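Local coordinates for argininosuccinate lyase (PDB 6RXA), which is EDDS lyase, a C-N lyase of the aspartase/fumarase superfamily, and probably can split argininosuccinate into fumarate and arginine, at residues A[5-10]-A[21-26]; A[196-201]-A[213-218]. The protein carries 2 engineered substitutions. All coordinates share one frame; numbering follows the deposited sequence.

Contact 1: residues A[5-10]-A[21-26]. With FMT (formic acid), chain D.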
loop_
_atom_site.group_PDB
_atom_site.type_symbol
_atom_site.label_atom_id
_atom_site.label_comp_id
_atom_site.label_asym_id
_atom_site.label_seq_id
_atom_site.Cartn_x
_atom_site.Cartn_y
_atom_site.Cartn_z
ATOM N N VAL A 5 42.059 9.849 1.648
ATOM C CA VAL A 5 41.245 10.162 2.825
ATOM C C VAL A 5 40.570 8.900 3.376
ATOM O O VAL A 5 39.914 8.187 2.633
ATOM C CB VAL A 5 40.208 11.246 2.478
ATOM C CG1 VAL A 5 39.101 11.278 3.511
ATOM C CG2 VAL A 5 40.872 12.610 2.381
ATOM N N PRO A 6 40.726 8.632 4.672
ATOM C CA PRO A 6 40.137 7.414 5.241
ATOM C C PRO A 6 38.622 7.508 5.305
ATOM O O PRO A 6 38.038 8.593 5.351
ATOM C CB PRO A 6 40.717 7.353 6.661
ATOM C CG PRO A 6 41.731 8.446 6.751
ATOM C CD PRO A 6 41.378 9.452 5.709
ATOM N N ASP A 7 37.980 6.340 5.322
ATOM C CA ASP A 7 36.544 6.266 5.575
ATOM C C ASP A 7 36.310 6.694 7.014
ATOM O O ASP A 7 36.682 5.979 7.946
ATOM C CB ASP A 7 36.069 4.837 5.333
ATOM C CG ASP A 7 34.579 4.645 5.594
ATOM O OD1 ASP A 7 33.929 5.539 6.181
ATOM O OD2 ASP A 7 34.060 3.569 5.210
ATOM N N ALA A 8 35.716 7.873 7.197
ATOM C CA ALA A 8 35.584 8.452 8.526
ATOM C C ALA A 8 34.610 7.698 9.416
ATOM O O ALA A 8 34.589 7.959 10.625
ATOM C CB ALA A 8 35.128 9.913 8.417
ATOM N N THR A 9 33.812 6.784 8.862
ATOM C CA THR A 9 32.921 5.976 9.683
ATOM C C THR A 9 33.633 4.787 10.318
ATOM O O THR A 9 33.054 4.148 11.204
ATOM C CB THR A 9 31.710 5.463 8.893
ATOM O OG1 THR A 9 32.119 4.440 7.971
ATOM C CG2 THR A 9 30.995 6.579 8.166
ATOM N N ARG A 10 34.870 4.477 9.899
ATOM C CA ARG A 10 35.602 3.317 10.411
ATOM C C ARG A 10 36.477 3.750 11.591
ATOM O O ARG A 10 37.692 3.927 11.500
ATOM C CB ARG A 10 36.415 2.663 9.304
ATOM C CG ARG A 10 35.612 2.328 8.065
ATOM C CD ARG A 10 34.360 1.524 8.357
ATOM N NE ARG A 10 34.651 0.199 8.884
ATOM C CZ ARG A 10 33.725 -0.689 9.227
ATOM N NH1 ARG A 10 32.438 -0.388 9.119
ATOM N NH2 ARG A 10 34.087 -1.872 9.703
ATOM N N GLU A 21 30.205 -5.094 -0.392
ATOM C CA GLU A 21 28.763 -5.274 -0.456
ATOM C C GLU A 21 28.041 -4.344 0.512
ATOM O O GLU A 21 26.925 -3.879 0.229
ATOM C CB GLU A 21 28.414 -6.727 -0.140
ATOM C CG GLU A 21 29.083 -7.754 -1.028
ATOM C CD GLU A 21 30.363 -8.310 -0.438
ATOM O OE1 GLU A 21 31.079 -7.589 0.303
ATOM O OE2 GLU A 21 30.665 -9.484 -0.725
ATOM N N PHE A 22 28.663 -4.060 1.656
ATOM C CA PHE A 22 28.111 -3.123 2.625
ATOM C C PHE A 22 28.166 -1.715 2.064
ATOM O O PHE A 22 27.189 -0.969 2.140
ATOM C CB PHE A 22 28.926 -3.278 3.913
ATOM C CG PHE A 22 28.454 -2.447 5.082
ATOM C CD1 PHE A 22 27.141 -2.015 5.209
ATOM C CD2 PHE A 22 29.360 -2.102 6.077
ATOM C CE1 PHE A 22 26.756 -1.252 6.322
ATOM C CE2 PHE A 22 28.977 -1.339 7.178
ATOM C CZ PHE A 22 27.668 -0.918 7.293
ATOM N N GLN A 23 29.287 -1.355 1.447
ATOM C CA GLN A 23 29.401 -0.040 0.838
ATOM C C GLN A 23 28.349 0.174 -0.247
ATOM O O GLN A 23 27.890 1.303 -0.437
ATOM C CB GLN A 23 30.821 0.142 0.306
ATOM C CG GLN A 23 31.089 1.515 -0.312
ATOM C CD GLN A 23 31.049 2.633 0.715
ATOM O OE1 GLN A 23 31.652 2.535 1.784
ATOM N NE2 GLN A 23 30.306 3.689 0.404
ATOM N N GLU A 24 27.937 -0.886 -0.953
ATOM C CA GLU A 24 26.923 -0.731 -1.996
ATOM C C GLU A 24 25.644 -0.095 -1.454
ATOM O O GLU A 24 24.972 0.667 -2.159
ATOM C CB GLU A 24 26.605 -2.079 -2.651
ATOM C CG GLU A 24 27.766 -2.740 -3.389
ATOM C CD GLU A 24 27.387 -4.089 -4.000
ATOM O OE1 GLU A 24 26.257 -4.194 -4.521
ATOM O OE2 GLU A 24 28.228 -5.034 -3.953
ATOM N N LEU A 25 25.279 -0.405 -0.210
ATOM C CA LEU A 25 24.077 0.165 0.385
ATOM C C LEU A 25 24.157 1.677 0.539
ATOM O O LEU A 25 23.112 2.337 0.605
ATOM C CB LEU A 25 23.812 -0.476 1.751
ATOM C CG LEU A 25 23.286 -1.908 1.713
ATOM C CD1 LEU A 25 23.459 -2.571 3.074
ATOM C CD2 LEU A 25 21.828 -1.972 1.250
ATOM N N TYR A 26 25.357 2.230 0.620
ATOM C CA TYR A 26 25.528 3.667 0.755
ATOM C C TYR A 26 25.630 4.369 -0.586
ATOM O O TYR A 26 25.467 5.595 -0.641
ATOM C CB TYR A 26 26.794 3.959 1.563
ATOM C CG TYR A 26 26.682 3.567 3.013
ATOM C CD1 TYR A 26 26.900 2.265 3.413
ATOM C CD2 TYR A 26 26.340 4.503 3.977
ATOM C CE1 TYR A 26 26.771 1.890 4.734
ATOM C CE2 TYR A 26 26.223 4.144 5.308
ATOM C CZ TYR A 26 26.442 2.836 5.676
ATOM O OH TYR A 26 26.326 2.459 6.993
HETATM C C FMT D . 28.015 4.245 9.536
HETATM O O1 FMT D . 28.455 4.856 10.514
HETATM O O2 FMT D . 27.176 4.737 8.778
#

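Contact 2: residues A[196-201]-A[213-218]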
loop_
_atom_site.group_PDB
_atom_site.type_symbol
_atom_site.label_atom_id
_atom_site.label_comp_id
_atom_site.label_asym_id
_atom_site.label_seq_id
_atom_site.Cartn_x
_atom_site.Cartn_y
_atom_site.Cartn_z
ATOM N N CYS A 196 7.819 -9.203 -27.287
ATOM C CA CYS A 196 8.030 -7.957 -28.013
ATOM C C CYS A 196 6.707 -7.311 -28.423
ATOM O O CYS A 196 5.926 -7.951 -29.150
ATOM C CB CYS A 196 8.857 -8.225 -29.254
ATOM S SG CYS A 196 9.358 -6.706 -30.065
ATOM N N PRO A 197 6.439 -6.072 -28.033
ATOM C CA PRO A 197 5.208 -5.382 -28.465
ATOM C C PRO A 197 5.374 -4.542 -29.721
ATOM O O PRO A 197 4.397 -3.941 -30.178
ATOM C CB PRO A 197 4.902 -4.475 -27.269
ATOM C CG PRO A 197 6.282 -4.057 -26.805
ATOM C CD PRO A 197 7.162 -5.289 -27.006
ATOM N N LEU A 198 6.570 -4.478 -30.295
ATOM C CA LEU A 198 6.779 -3.664 -31.481
ATOM C C LEU A 198 5.934 -4.170 -32.641
ATOM O O LEU A 198 5.792 -5.375 -32.860
ATOM C CB LEU A 198 8.259 -3.669 -31.847
ATOM C CG LEU A 198 9.068 -2.852 -30.842
ATOM C CD1 LEU A 198 10.541 -3.172 -30.971
ATOM C CD2 LEU A 198 8.823 -1.350 -31.014
ATOM N N GLY A 199 5.374 -3.226 -33.392
ATOM C CA GLY A 199 4.401 -3.514 -34.426
ATOM C C GLY A 199 2.998 -3.134 -34.021
ATOM O O GLY A 199 2.119 -3.018 -34.892
ATOM N N ALA A 200 2.761 -2.931 -32.725
ATOM C CA ALA A 200 1.494 -2.377 -32.275
ATOM C C ALA A 200 1.343 -0.916 -32.674
ATOM O O ALA A 200 0.218 -0.403 -32.726
ATOM C CB ALA A 200 1.397 -2.492 -30.754
ATOM N N ALA A 201 2.451 -0.237 -32.958
ATOM C CA ALA A 201 2.440 1.185 -33.319
ATOM C C ALA A 201 1.685 1.958 -32.235
ATOM O O ALA A 201 2.022 1.821 -31.052
ATOM C CB ALA A 201 1.964 1.377 -34.752
ATOM N N ASP A 213 7.969 -10.528 -36.272
ATOM C CA ASP A 213 8.854 -11.569 -35.768
ATOM C C ASP A 213 10.322 -11.214 -35.980
ATOM O O ASP A 213 11.168 -11.585 -35.159
ATOM C CB ASP A 213 8.527 -12.900 -36.448
ATOM C CG ASP A 213 7.190 -13.472 -36.013
ATOM O OD1 ASP A 213 6.864 -13.373 -34.816
ATOM O OD2 ASP A 213 6.472 -14.026 -36.869
ATOM N N ARG A 214 10.654 -10.509 -37.063
ATOM C CA ARG A 214 12.052 -10.152 -37.298
ATOM C C ARG A 214 12.529 -9.124 -36.278
ATOM O O ARG A 214 13.623 -9.254 -35.711
ATOM C CB ARG A 214 12.234 -9.617 -38.719
ATOM C CG ARG A 214 13.603 -8.959 -39.000
ATOM C CD ARG A 214 14.778 -9.947 -39.037
ATOM N NE ARG A 214 14.444 -11.143 -39.798
ATOM C CZ ARG A 214 14.555 -12.386 -39.339
ATOM N NH1 ARG A 214 14.199 -13.398 -40.114
ATOM N NH2 ARG A 214 15.045 -12.621 -38.126
ATOM N N THR A 215 11.745 -8.065 -36.058
ATOM C CA THR A 215 12.160 -7.055 -35.093
ATOM C C THR A 215 12.347 -7.691 -33.726
ATOM O O THR A 215 13.316 -7.399 -33.014
ATOM C CB THR A 215 11.101 -5.954 -35.022
ATOM O OG1 THR A 215 10.610 -5.678 -36.343
ATOM C CG2 THR A 215 11.691 -4.693 -34.441
ATOM N N SER A 216 11.419 -8.577 -33.359
ATOM C CA SER A 216 11.477 -9.288 -32.087
ATOM C C SER A 216 12.755 -10.107 -31.973
ATOM O O SER A 216 13.467 -10.023 -30.970
ATOM C CB SER A 216 10.240 -10.183 -31.984
ATOM O OG SER A 216 10.230 -10.928 -30.787
ATOM N N ALA A 217 13.085 -10.871 -33.014
ATOM C CA ALA A 217 14.286 -11.698 -32.987
ATOM C C ALA A 217 15.547 -10.850 -32.900
ATOM O O ALA A 217 16.487 -11.189 -32.170
ATOM C CB ALA A 217 14.309 -12.576 -34.237
ATOM N N LEU A 218 15.599 -9.750 -33.657
ATOM C CA LEU A 218 16.775 -8.892 -33.640
ATOM C C LEU A 218 17.032 -8.299 -32.261
ATOM O O LEU A 218 18.182 -7.960 -31.939
ATOM C CB LEU A 218 16.584 -7.778 -34.671
ATOM C CG LEU A 218 16.780 -8.190 -36.134
ATOM C CD1 LEU A 218 16.257 -7.090 -37.047
ATOM C CD2 LEU A 218 18.252 -8.482 -36.396
#

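Contact 1: residues A[5-10]-A[21-26]
Arg10 and Phe22 make the closest approach between the loop 5-10 and the helical segment 21-26. NH1 of Arg10 lies 4.1 Å from CE2 of Phe22. The nitrogen comes in at the edge of the phenyl ring, near its plane. The guanidinium and the ring are turned 81° against each other. This is a loose edge contact, not a cation lying over a ring face. The aliphatic chain of Arg10 is bent at both chi2 and chi3, which carries the guanidinium toward Phe22. Backbone oxygens of Thr15, Gly16, Ala274 and Ala277 accept its N-H groups and hold it there.

A second approach is polar. OD2 of Asp7 stands 4.3 Å from OE1 of Gln23; both are acceptors. Lys18 NZ serves the two, through a salt bridge to the carboxylate and a hydrogen bond to the amide oxygen. Its charge probably eases the meeting of two oxygens.

The other oxygen of Asp7 shapes the loop. Its OD1 accepts from Thr9 OG1 at 2.8 Å and from Thr9 N at 3.0 Å, the latter at an N-H...O angle of 154°. Both donors arrive above the same face of the carboxylate. The result is an Asx turn, set within a type I turn from Asp7 to Arg10.

A formate, probably from the crystallisation liquor, sits between Thr9 and Tyr26. The OH of Tyr26 donates to formate O2 at 3.0 Å, while Thr9 CB only touches formate O1 at 3.7 Å. Arg112 of a second subunit also bonds the formate. Arg294 and Lys18 make cation-pi contacts with the Tyr26 ring. Tyr26 and Arg294 bind fumarate in another structure of this protein, and Arg112 binds fumarate or succinate. The arrangement belongs to an intersubunit anion-binding site, as in the aspartase/fumarase superfamily.

Contact 2: residues A[196-201]-A[213-218]
Cys196 and Ser216 each carry their heteroatom anti to the backbone N, with chi1 of -172° and 179°. These torsions lay the two short side chains against each other. CB of Cys196 comes within 3.4 Å of Ser216 OG. The sulfur rests farther along, 3.9 Å from Ser216 CA. The backbones are close here too, since the two CA atoms are 5.5 Å apart.

Neither heteroatom bonds across the contact. SG of Cys196 instead accepts from Leu198 N, 3.6 Å away, at an N-H...S angle of 153°. Ser216 OG makes a weak hydrogen bond to Gly223 O. An alanine in place of Cys196 would keep the CB contact, but Leu198 N would probably be left without its sulfur acceptor and a gap would be likely to open beside Ser216 CA.

Leu198 provides the second touch. Its CD1 meets CG2 of Thr215 at 4.0 Å, and the two side chains cross at about a right angle. The hydroxyl of Thr215 makes a weak bond to Asn211 O, one helical turn back. Its methyl group faces the leucine. Ile46 and Ala118, on two further helices, also pack on Leu198.

A type II turn from Pro197 to Ala200 follows the cysteine, closed by Ala200 N to Pro197 O at 3.2 Å. Gly199 suits it, because a CB there would press on the carbonyl oxygen of Leu198. Asp114 OD2 takes the N-H of Gly199.

All four touching residues are buried, and no hydrogen bond joins the two segments. The contact seats the loop after helix 168-193 on the short helix 212-218. The chemistry is close van der Waals contact: the sulfur of Cys196 bonds within its own loop, and nearby backbone oxygens hold the hydroxyls of Thr215 and Ser216 weakly.

How the contacts relate
From the N terminus, contact 1 comes first. It brings the N-terminal loop 5-10 beside helix 20-31 and closes a short loop of ten residues. The chain then runs through several helices, including the long helices 112-147 and 168-193, before contact 2 opens. That contact closes a loop of eleven residues between 196-201 and 213-218. The two lie in series, so neither nests in or crosses the other. The centres of contact 1 and contact 2 are about 45 Å apart, and their nearest atoms about 29 Å. Contact 1 ties the N-terminal loop to helix 20-31, beside helix 290-301. Contact 2 ties the loop after helix 168-193 to helix 212-218, near helices 35-56 and 112-147.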